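Local atomic coordinates of porin (PDB entry 3PRN), a protein that assembles as a homotrimer whose channels let small hydrophilic solutes, up to about 0.6 kDa, diffuse passively across the bacterial outer membrane. Residues Q43-M53 and A65-Y75; F202-W212 and Q223-A231. The protein carries 1 engineered substitution. All blocks are in the same frame, centred on the assembly; numbering follows the deposited sequence.

From the N terminus, interaction 1 comes first: residues 43-53 pair with 65-75 and close a loop of 11 intervening residues. Far later in the chain, residues 202-212 pair with 223-231 in interaction 2, closing a loop of 10. The two follow one another in series, neither nesting nor crossing, and lie on opposite sides of the chain's centre, with their own centres about 33 Å apart and their nearest atoms about 20 Å apart. Each joins neighbouring antiparallel strands of the same 16-stranded barrel. Interaction 1 belongs to the part of the wall that packs against a second subunit of the trimer, whereas no other chain of the assembly touches interaction 2.

Interaction 1 of 2, residues Q43-M53 and A65-Y75; sequences QGVTFGAKLRM and AGNAAQFWTSY
Trp72 lays its indole flat across the backbone of Gly48, its antiparallel hydrogen-bonded partner. Gly48 CA sits 3.7 Å from the centroid of the six-membered ring, 19° off the normal, a CH-pi contact; the ring occupies the place a CB on Gly48 would take. With CG held between the backbone N and the carbonyl carbon (chi1 69°), the ring is swung over the neighbouring strand, an example of aromatic rescue of glycine. Trp72 N to Gly48 O, at 2.9 Å, and the reciprocal bond fasten the backbones beneath it.

Lys50 borders the indole: its CB lies in the ring plane at the edge, 3.8 Å from Trp72 CZ3. Farther out it runs alongside Gln70 and makes a cation-pi contact with Tyr117, while Gln70 NE2 is hydrogen-bonded to Asn84 O. Before strand 70-75 begins, the chain bows away at Ala68, and a water donates to both Lys50 O and Ala68 O. Asn67 OD1 accepts the backbone N-H of Arg52 (N to OD1, 2.9 Å) from above its carbonyl plane; Asn67 ND2 is hydrogen-bonded to Asn118 O.

On the other face, Ala49 CB meets Phe71 CD2 at 3.9 Å. Strand 46-56 pairs onward with strand 25-39, and strand 70-75 with 78-83.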
loop_
_atom_site.group_PDB
_atom_site.type_symbol
_atom_site.label_atom_id
_atom_site.label_comp_id
_atom_site.label_asym_id
_atom_site.label_seq_id
_atom_site.Cartn_x
_atom_site.Cartn_y
_atom_site.Cartn_z
ATOM N N GLN A 43 -23.613 11.951 18.512
ATOM C CA GLN A 43 -24.884 11.252 18.583
ATOM C C GLN A 43 -24.613 9.820 19.038
ATOM O O GLN A 43 -25.530 9.033 19.229
ATOM C CB GLN A 43 -25.532 11.240 17.190
ATOM C CG GLN A 43 -25.505 12.610 16.533
ATOM C CD GLN A 43 -26.465 13.556 17.223
ATOM O OE1 GLN A 43 -27.583 13.149 17.535
ATOM N NE2 GLN A 43 -26.100 14.790 17.494
ATOM N N GLY A 44 -23.344 9.405 19.156
ATOM C CA GLY A 44 -23.066 8.026 19.569
ATOM C C GLY A 44 -23.002 7.032 18.389
ATOM O O GLY A 44 -23.041 5.803 18.634
ATOM N N VAL A 45 -23.065 7.484 17.150
ATOM C CA VAL A 45 -22.948 6.604 15.981
ATOM C C VAL A 45 -21.496 6.639 15.528
ATOM O O VAL A 45 -21.006 7.757 15.335
ATOM C CB VAL A 45 -23.828 7.104 14.821
ATOM C CG1 VAL A 45 -23.741 6.127 13.637
ATOM C CG2 VAL A 45 -25.269 7.194 15.335
ATOM N N THR A 46 -20.806 5.528 15.422
ATOM C CA THR A 46 -19.429 5.540 14.942
ATOM C C THR A 46 -19.428 5.011 13.497
ATOM O O THR A 46 -20.153 4.059 13.204
ATOM C CB THR A 46 -18.577 4.591 15.810
ATOM O OG1 THR A 46 -18.520 5.176 17.110
ATOM C CG2 THR A 46 -17.148 4.482 15.270
ATOM N N PHE A 47 -18.655 5.607 12.623
ATOM C CA PHE A 47 -18.455 5.172 11.255
ATOM C C PHE A 47 -16.990 4.712 11.132
ATOM O O PHE A 47 -16.109 5.327 11.730
ATOM C CB PHE A 47 -18.715 6.217 10.177
ATOM C CG PHE A 47 -20.160 6.673 10.188
ATOM C CD1 PHE A 47 -20.576 7.614 11.110
ATOM C CD2 PHE A 47 -21.070 6.136 9.273
ATOM C CE1 PHE A 47 -21.918 8.021 11.112
ATOM C CE2 PHE A 47 -22.382 6.561 9.267
ATOM C CZ PHE A 47 -22.808 7.503 10.202
ATOM N N GLY A 48 -16.766 3.628 10.408
ATOM C CA GLY A 48 -15.402 3.140 10.245
ATOM C C GLY A 48 -15.189 2.510 8.874
ATOM O O GLY A 48 -16.097 2.077 8.146
ATOM N N ALA A 49 -13.905 2.439 8.515
ATOM C CA ALA A 49 -13.500 1.830 7.256
ATOM C C ALA A 49 -12.190 1.082 7.560
ATOM O O ALA A 49 -11.417 1.550 8.414
ATOM C CB ALA A 49 -13.375 2.761 6.080
ATOM N N LYS A 50 -11.956 -0.082 6.958
ATOM C CA LYS A 50 -10.691 -0.741 7.178
ATOM C C LYS A 50 -10.134 -1.340 5.880
ATOM O O LYS A 50 -10.860 -1.797 4.978
ATOM C CB LYS A 50 -10.832 -1.766 8.258
ATOM C CG LYS A 50 -10.681 -3.229 7.859
ATOM C CD LYS A 50 -10.320 -4.108 9.075
ATOM C CE LYS A 50 -11.134 -5.403 9.165
ATOM N NZ LYS A 50 -10.902 -6.151 10.413
ATOM N N LEU A 51 -8.813 -1.311 5.849
ATOM C CA LEU A 51 -8.055 -1.866 4.738
ATOM C C LEU A 51 -6.971 -2.778 5.377
ATOM O O LEU A 51 -6.417 -2.409 6.444
ATOM C CB LEU A 51 -7.407 -0.773 3.915
ATOM C CG LEU A 51 -6.750 -1.170 2.612
ATOM C CD1 LEU A 51 -7.783 -1.609 1.582
ATOM C CD2 LEU A 51 -5.936 -0.023 2.041
ATOM N N ARG A 52 -6.616 -3.883 4.741
ATOM C CA ARG A 52 -5.525 -4.736 5.217
ATOM C C ARG A 52 -4.416 -4.871 4.154
ATOM O O ARG A 52 -4.686 -4.985 2.930
ATOM C CB ARG A 52 -6.054 -6.152 5.530
ATOM C CG ARG A 52 -5.029 -7.171 5.996
ATOM C CD ARG A 52 -5.707 -8.400 6.629
ATOM N NE ARG A 52 -6.377 -7.977 7.923
ATOM C CZ ARG A 52 -7.128 -8.826 8.622
ATOM N NH1 ARG A 52 -7.317 -10.111 8.196
ATOM N NH2 ARG A 52 -7.676 -8.471 9.771
ATOM N N MET A 53 -3.163 -4.881 4.575
ATOM C CA MET A 53 -1.998 -5.129 3.737
ATOM C C MET A 53 -1.300 -6.328 4.416
ATOM O O MET A 53 -0.882 -6.266 5.557
ATOM C CB MET A 53 -1.006 -3.957 3.658
ATOM C CG MET A 53 -1.691 -2.786 2.880
ATOM S SD MET A 53 -0.506 -1.356 2.873
ATOM C CE MET A 53 0.505 -1.919 1.505
ATOM N N ALA A 65 0.045 -5.697 -1.292
ATOM C CA ALA A 65 -0.974 -4.741 -1.717
ATOM C C ALA A 65 -2.121 -4.732 -0.678
ATOM O O ALA A 65 -2.046 -5.508 0.265
ATOM C CB ALA A 65 -1.526 -5.106 -3.093
ATOM N N GLY A 66 -3.026 -3.793 -0.880
ATOM C CA GLY A 66 -4.177 -3.728 0.033
ATOM C C GLY A 66 -5.260 -4.680 -0.566
ATOM O O GLY A 66 -5.218 -5.052 -1.751
ATOM N N ASN A 67 -6.210 -5.027 0.285
ATOM C CA ASN A 67 -7.360 -5.860 -0.095
ATOM C C ASN A 67 -8.550 -4.942 -0.470
ATOM O O ASN A 67 -8.345 -3.724 -0.706
ATOM C CB ASN A 67 -7.719 -6.857 0.997
ATOM C CG ASN A 67 -8.166 -6.241 2.285
ATOM O OD1 ASN A 67 -8.014 -5.023 2.469
ATOM N ND2 ASN A 67 -8.697 -7.005 3.222
ATOM N N ALA A 68 -9.784 -5.493 -0.503
ATOM C CA ALA A 68 -10.949 -4.623 -0.809
ATOM C C ALA A 68 -11.496 -4.125 0.532
ATOM O O ALA A 68 -11.333 -4.782 1.594
ATOM C CB ALA A 68 -11.992 -5.483 -1.529
ATOM N N ALA A 69 -12.074 -2.917 0.543
ATOM C CA ALA A 69 -12.444 -2.237 1.770
ATOM C C ALA A 69 -13.683 -2.824 2.440
ATOM O O ALA A 69 -14.533 -3.448 1.795
ATOM C CB ALA A 69 -12.845 -0.755 1.442
ATOM N N GLN A 70 -13.724 -2.577 3.730
ATOM C CA GLN A 70 -14.860 -2.916 4.586
ATOM C C GLN A 70 -15.309 -1.588 5.242
ATOM O O GLN A 70 -14.427 -0.825 5.702
ATOM C CB GLN A 70 -14.455 -3.934 5.649
ATOM C CG GLN A 70 -15.619 -4.293 6.574
ATOM C CD GLN A 70 -15.195 -5.116 7.787
ATOM O OE1 GLN A 70 -15.186 -4.603 8.903
ATOM N NE2 GLN A 70 -14.844 -6.379 7.634
ATOM N N PHE A 71 -16.599 -1.324 5.366
ATOM C CA PHE A 71 -17.171 -0.157 5.971
ATOM C C PHE A 71 -18.173 -0.586 7.058
ATOM O O PHE A 71 -18.869 -1.576 6.885
ATOM C CB PHE A 71 -17.941 0.757 4.998
ATOM C CG PHE A 71 -17.155 1.056 3.746
ATOM C CD1 PHE A 71 -17.166 0.163 2.696
ATOM C CD2 PHE A 71 -16.363 2.196 3.666
ATOM C CE1 PHE A 71 -16.406 0.385 1.527
ATOM C CE2 PHE A 71 -15.647 2.449 2.473
ATOM C CZ PHE A 71 -15.666 1.537 1.422
ATOM N N TRP A 72 -18.268 0.167 8.141
ATOM C CA TRP A 72 -19.280 -0.173 9.147
ATOM C C TRP A 72 -19.838 1.079 9.804
ATOM O O TRP A 72 -19.251 2.155 9.774
ATOM C CB TRP A 72 -18.724 -1.118 10.192
ATOM C CG TRP A 72 -17.690 -0.528 11.110
ATOM C CD1 TRP A 72 -17.910 0.180 12.293
ATOM C CD2 TRP A 72 -16.265 -0.588 10.946
ATOM N NE1 TRP A 72 -16.710 0.555 12.841
ATOM C CE2 TRP A 72 -15.685 0.096 12.035
ATOM C CE3 TRP A 72 -15.444 -1.149 9.957
ATOM C CZ2 TRP A 72 -14.316 0.230 12.194
ATOM C CZ3 TRP A 72 -14.066 -1.006 10.120
ATOM C CH2 TRP A 72 -13.518 -0.323 11.226
ATOM N N THR A 73 -21.012 0.872 10.451
ATOM C CA THR A 73 -21.657 1.894 11.247
ATOM C C THR A 73 -22.131 1.172 12.531
ATOM O O THR A 73 -22.706 0.064 12.360
ATOM C CB THR A 73 -22.864 2.567 10.594
ATOM O OG1 THR A 73 -23.974 1.650 10.594
ATOM C CG2 THR A 73 -22.563 2.919 9.142
ATOM N N SER A 74 -21.783 1.682 13.685
ATOM C CA SER A 74 -22.125 1.106 14.958
ATOM C C SER A 74 -22.920 2.082 15.811
ATOM O O SER A 74 -22.633 3.288 15.837
ATOM C CB SER A 74 -20.957 0.803 15.920
ATOM O OG SER A 74 -20.152 -0.235 15.383
ATOM N N TYR A 75 -23.874 1.525 16.514
ATOM C CA TYR A 75 -24.746 2.295 17.396
ATOM C C TYR A 75 -25.427 1.358 18.401
ATOM O O TYR A 75 -26.080 0.413 17.986
ATOM C CB TYR A 75 -25.826 2.981 16.568
ATOM C CG TYR A 75 -26.776 3.798 17.427
ATOM C CD1 TYR A 75 -26.272 4.847 18.195
ATOM C CD2 TYR A 75 -28.139 3.493 17.446
ATOM C CE1 TYR A 75 -27.134 5.599 18.989
ATOM C CE2 TYR A 75 -29.004 4.248 18.242
ATOM C CZ TYR A 75 -28.500 5.301 19.014
ATOM O OH TYR A 75 -29.338 6.036 19.788
HETATM O O HOH W 1 -11.090 -4.481 4.389
#

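Interaction 2 of 2, residues F202-W212 and Q223-A231; sequences FNDAGTVGLNW and QVTLYGNYA
Tyr227 turns one ring face onto the backbone of Gly209, whose CA lies 4.0 Å from the ring centroid and 27° off its normal. A chi1 of 68° tips the phenol back across the adjacent strand. Its OH donates to a water 2.6 Å away, which in turn donates to Asn211 OD1 at 2.8 Å, bridging the strands above Gly209. Replacing Tyr227 by alanine would probably leave the Gly209 backbone without its ring cover and the water without the hydroxyl that holds it beside Asn211.

The opposite face carries an apolar row, in which Leu210 CD1 touches Leu226 CB at 4.2 Å. Just before the start of strand 206-214, Ala205 CB rests over one face of the Tyr230 ring.

Second-shell bonds come from the long connection between strands 78-83 and 131-138: Asn211 ND2 is hydrogen-bonded to Leu94 O and Thr225 OG1 to Gly108 O, and Tyr227 packs on Asp97 and Ser98. A beta hairpin with Asn211, Thr225 and Tyr227 toward an inward-folded loop, and aliphatic side chains with Trp212 and Tyr230 on the outer surface, is the familiar wall of a porin barrel.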
loop_
_atom_site.group_PDB
_atom_site.type_symbol
_atom_site.label_atom_id
_atom_site.label_comp_id
_atom_site.label_asym_id
_atom_site.label_seq_id
_atom_site.Cartn_x
_atom_site.Cartn_y
_atom_site.Cartn_z
ATOM N N PHE A 202 -13.312 -25.972 32.976
ATOM C CA PHE A 202 -13.289 -26.881 34.105
ATOM C C PHE A 202 -12.290 -26.418 35.154
ATOM O O PHE A 202 -11.937 -27.148 36.082
ATOM C CB PHE A 202 -13.084 -28.329 33.716
ATOM C CG PHE A 202 -11.690 -28.762 33.396
ATOM C CD1 PHE A 202 -10.834 -29.236 34.377
ATOM C CD2 PHE A 202 -11.227 -28.723 32.087
ATOM C CE1 PHE A 202 -9.548 -29.645 34.081
ATOM C CE2 PHE A 202 -9.942 -29.140 31.781
ATOM C CZ PHE A 202 -9.099 -29.604 32.772
ATOM N N ASN A 203 -11.960 -25.137 35.103
ATOM C CA ASN A 203 -11.069 -24.551 36.123
ATOM C C ASN A 203 -10.961 -23.075 35.713
ATOM O O ASN A 203 -11.760 -22.589 34.889
ATOM C CB ASN A 203 -9.675 -25.158 36.037
ATOM C CG ASN A 203 -9.259 -26.014 37.229
ATOM O OD1 ASN A 203 -9.602 -25.699 38.363
ATOM N ND2 ASN A 203 -8.516 -27.090 37.028
ATOM N N ASP A 204 -9.986 -22.438 36.285
ATOM C CA ASP A 204 -9.587 -21.060 35.965
ATOM C C ASP A 204 -8.511 -21.202 34.871
ATOM O O ASP A 204 -8.211 -20.243 34.139
ATOM C CB ASP A 204 -8.953 -20.489 37.228
ATOM C CG ASP A 204 -8.511 -21.594 38.194
ATOM O OD1 ASP A 204 -8.273 -22.784 37.748
ATOM O OD2 ASP A 204 -8.382 -21.342 39.451
ATOM N N ALA A 205 -8.015 -22.453 34.821
ATOM C CA ALA A 205 -6.849 -22.863 34.008
ATOM C C ALA A 205 -7.110 -23.778 32.819
ATOM O O ALA A 205 -6.317 -23.801 31.872
ATOM C CB ALA A 205 -5.854 -23.632 34.881
ATOM N N GLY A 206 -8.166 -24.581 32.844
ATOM C CA GLY A 206 -8.420 -25.479 31.735
ATOM C C GLY A 206 -9.754 -25.282 31.057
ATOM O O GLY A 206 -10.705 -24.740 31.613
ATOM N N THR A 207 -9.811 -25.783 29.810
ATOM C CA THR A 207 -11.086 -25.759 29.076
ATOM C C THR A 207 -11.191 -27.007 28.218
ATOM O O THR A 207 -10.177 -27.518 27.719
ATOM C CB THR A 207 -11.377 -24.420 28.422
ATOM O OG1 THR A 207 -11.870 -24.572 27.095
ATOM C CG2 THR A 207 -10.234 -23.450 28.409
ATOM N N VAL A 208 -12.376 -27.588 28.042
ATOM C CA VAL A 208 -12.570 -28.755 27.214
ATOM C C VAL A 208 -13.797 -28.433 26.356
ATOM O O VAL A 208 -14.750 -27.832 26.877
ATOM C CB VAL A 208 -12.763 -30.062 27.980
ATOM C CG1 VAL A 208 -13.994 -29.994 28.881
ATOM C CG2 VAL A 208 -12.855 -31.236 27.030
ATOM N N GLY A 209 -13.744 -28.778 25.078
ATOM C CA GLY A 209 -14.874 -28.470 24.229
ATOM C C GLY A 209 -15.058 -29.551 23.150
ATOM O O GLY A 209 -14.253 -30.439 22.897
ATOM N N LEU A 210 -16.194 -29.442 22.517
ATOM C CA LEU A 210 -16.667 -30.326 21.496
ATOM C C LEU A 210 -17.394 -29.514 20.443
ATOM O O LEU A 210 -18.408 -28.902 20.746
ATOM C CB LEU A 210 -17.649 -31.318 22.163
ATOM C CG LEU A 210 -18.212 -32.421 21.297
ATOM C CD1 LEU A 210 -17.127 -33.448 20.992
ATOM C CD2 LEU A 210 -19.330 -33.125 22.100
ATOM N N ASN A 211 -16.935 -29.600 19.210
ATOM C CA ASN A 211 -17.577 -28.961 18.086
ATOM C C ASN A 211 -18.039 -30.046 17.104
ATOM O O ASN A 211 -17.275 -31.004 16.857
ATOM C CB ASN A 211 -16.557 -28.074 17.331
ATOM C CG ASN A 211 -16.134 -26.875 18.159
ATOM O OD1 ASN A 211 -16.872 -26.398 19.039
ATOM N ND2 ASN A 211 -14.927 -26.346 17.909
ATOM N N TRP A 212 -19.214 -29.885 16.573
ATOM C CA TRP A 212 -19.798 -30.780 15.602
ATOM C C TRP A 212 -20.099 -30.000 14.334
ATOM O O TRP A 212 -20.640 -28.878 14.447
ATOM C CB TRP A 212 -21.137 -31.345 16.213
ATOM C CG TRP A 212 -21.884 -32.127 15.161
ATOM C CD1 TRP A 212 -21.642 -33.427 14.756
ATOM C CD2 TRP A 212 -22.928 -31.632 14.299
ATOM N NE1 TRP A 212 -22.484 -33.757 13.707
ATOM C CE2 TRP A 212 -23.274 -32.663 13.410
ATOM C CE3 TRP A 212 -23.579 -30.401 14.193
ATOM C CZ2 TRP A 212 -24.284 -32.517 12.460
ATOM C CZ3 TRP A 212 -24.561 -30.246 13.226
ATOM C CH2 TRP A 212 -24.912 -31.305 12.382
ATOM N N GLN A 223 -18.584 -34.078 10.977
ATOM C CA GLN A 223 -17.298 -34.057 11.667
ATOM C C GLN A 223 -17.468 -33.721 13.118
ATOM O O GLN A 223 -18.269 -32.895 13.545
ATOM C CB GLN A 223 -16.482 -32.929 10.929
ATOM C CG GLN A 223 -15.187 -32.539 11.639
ATOM C CD GLN A 223 -14.375 -31.510 10.867
ATOM O OE1 GLN A 223 -14.845 -30.839 9.953
ATOM N NE2 GLN A 223 -13.092 -31.361 11.242
ATOM N N VAL A 224 -16.595 -34.289 13.937
ATOM C CA VAL A 224 -16.642 -33.956 15.360
ATOM C C VAL A 224 -15.213 -33.691 15.797
ATOM O O VAL A 224 -14.290 -34.398 15.385
ATOM C CB VAL A 224 -17.169 -35.228 16.081
ATOM C CG1 VAL A 224 -16.887 -35.171 17.567
ATOM C CG2 VAL A 224 -18.664 -35.354 15.794
ATOM N N THR A 225 -15.043 -32.645 16.594
ATOM C CA THR A 225 -13.713 -32.286 17.091
ATOM C C THR A 225 -13.851 -32.110 18.612
ATOM O O THR A 225 -14.750 -31.391 19.054
ATOM C CB THR A 225 -13.265 -30.911 16.480
ATOM O OG1 THR A 225 -13.148 -31.144 15.071
ATOM C CG2 THR A 225 -11.950 -30.457 17.057
ATOM N N LEU A 226 -12.970 -32.790 19.291
ATOM C CA LEU A 226 -12.853 -32.725 20.740
ATOM C C LEU A 226 -11.495 -32.108 21.053
ATOM O O LEU A 226 -10.446 -32.548 20.573
ATOM C CB LEU A 226 -13.005 -34.141 21.334
ATOM C CG LEU A 226 -12.543 -34.236 22.792
ATOM C CD1 LEU A 226 -13.595 -33.555 23.654
ATOM C CD2 LEU A 226 -12.359 -35.715 23.163
ATOM N N TYR A 227 -11.525 -31.017 21.853
ATOM C CA TYR A 227 -10.248 -30.377 22.160
ATOM C C TYR A 227 -10.180 -29.894 23.593
ATOM O O TYR A 227 -11.190 -29.779 24.286
ATOM C CB TYR A 227 -10.031 -29.130 21.238
ATOM C CG TYR A 227 -11.009 -28.006 21.552
ATOM C CD1 TYR A 227 -12.284 -28.072 21.009
ATOM C CD2 TYR A 227 -10.725 -26.940 22.391
ATOM C CE1 TYR A 227 -13.242 -27.103 21.229
ATOM C CE2 TYR A 227 -11.681 -25.958 22.646
ATOM C CZ TYR A 227 -12.924 -26.044 22.072
ATOM O OH TYR A 227 -13.939 -25.114 22.314
ATOM N N GLY A 228 -8.963 -29.566 24.000
ATOM C CA GLY A 228 -8.790 -29.048 25.351
ATOM C C GLY A 228 -7.496 -28.262 25.471
ATOM O O GLY A 228 -6.569 -28.417 24.662
ATOM N N ASN A 229 -7.424 -27.432 26.505
ATOM C CA ASN A 229 -6.190 -26.678 26.712
ATOM C C ASN A 229 -6.052 -26.415 28.228
ATOM O O ASN A 229 -7.060 -26.386 28.949
ATOM C CB ASN A 229 -6.086 -25.381 25.947
ATOM C CG ASN A 229 -7.359 -24.566 26.081
ATOM O OD1 ASN A 229 -8.143 -24.530 25.113
ATOM N ND2 ASN A 229 -7.584 -23.980 27.248
ATOM N N TYR A 230 -4.812 -26.260 28.625
ATOM C CA TYR A 230 -4.532 -26.033 30.038
ATOM C C TYR A 230 -3.348 -25.095 30.219
ATOM O O TYR A 230 -2.304 -25.320 29.611
ATOM C CB TYR A 230 -4.245 -27.437 30.615
ATOM C CG TYR A 230 -4.364 -27.440 32.120
ATOM C CD1 TYR A 230 -5.610 -27.573 32.725
ATOM C CD2 TYR A 230 -3.227 -27.300 32.912
ATOM C CE1 TYR A 230 -5.729 -27.573 34.106
ATOM C CE2 TYR A 230 -3.340 -27.295 34.302
ATOM C CZ TYR A 230 -4.587 -27.433 34.879
ATOM O OH TYR A 230 -4.698 -27.440 36.263
ATOM N N ALA A 231 -3.534 -24.081 31.066
ATOM C CA ALA A 231 -2.484 -23.093 31.314
ATOM C C ALA A 231 -1.777 -23.300 32.649
ATOM O O ALA A 231 -2.429 -23.418 33.684
ATOM C CB ALA A 231 -3.140 -21.709 31.290
HETATM O O HOH W 2 -16.321 -25.754 21.666
#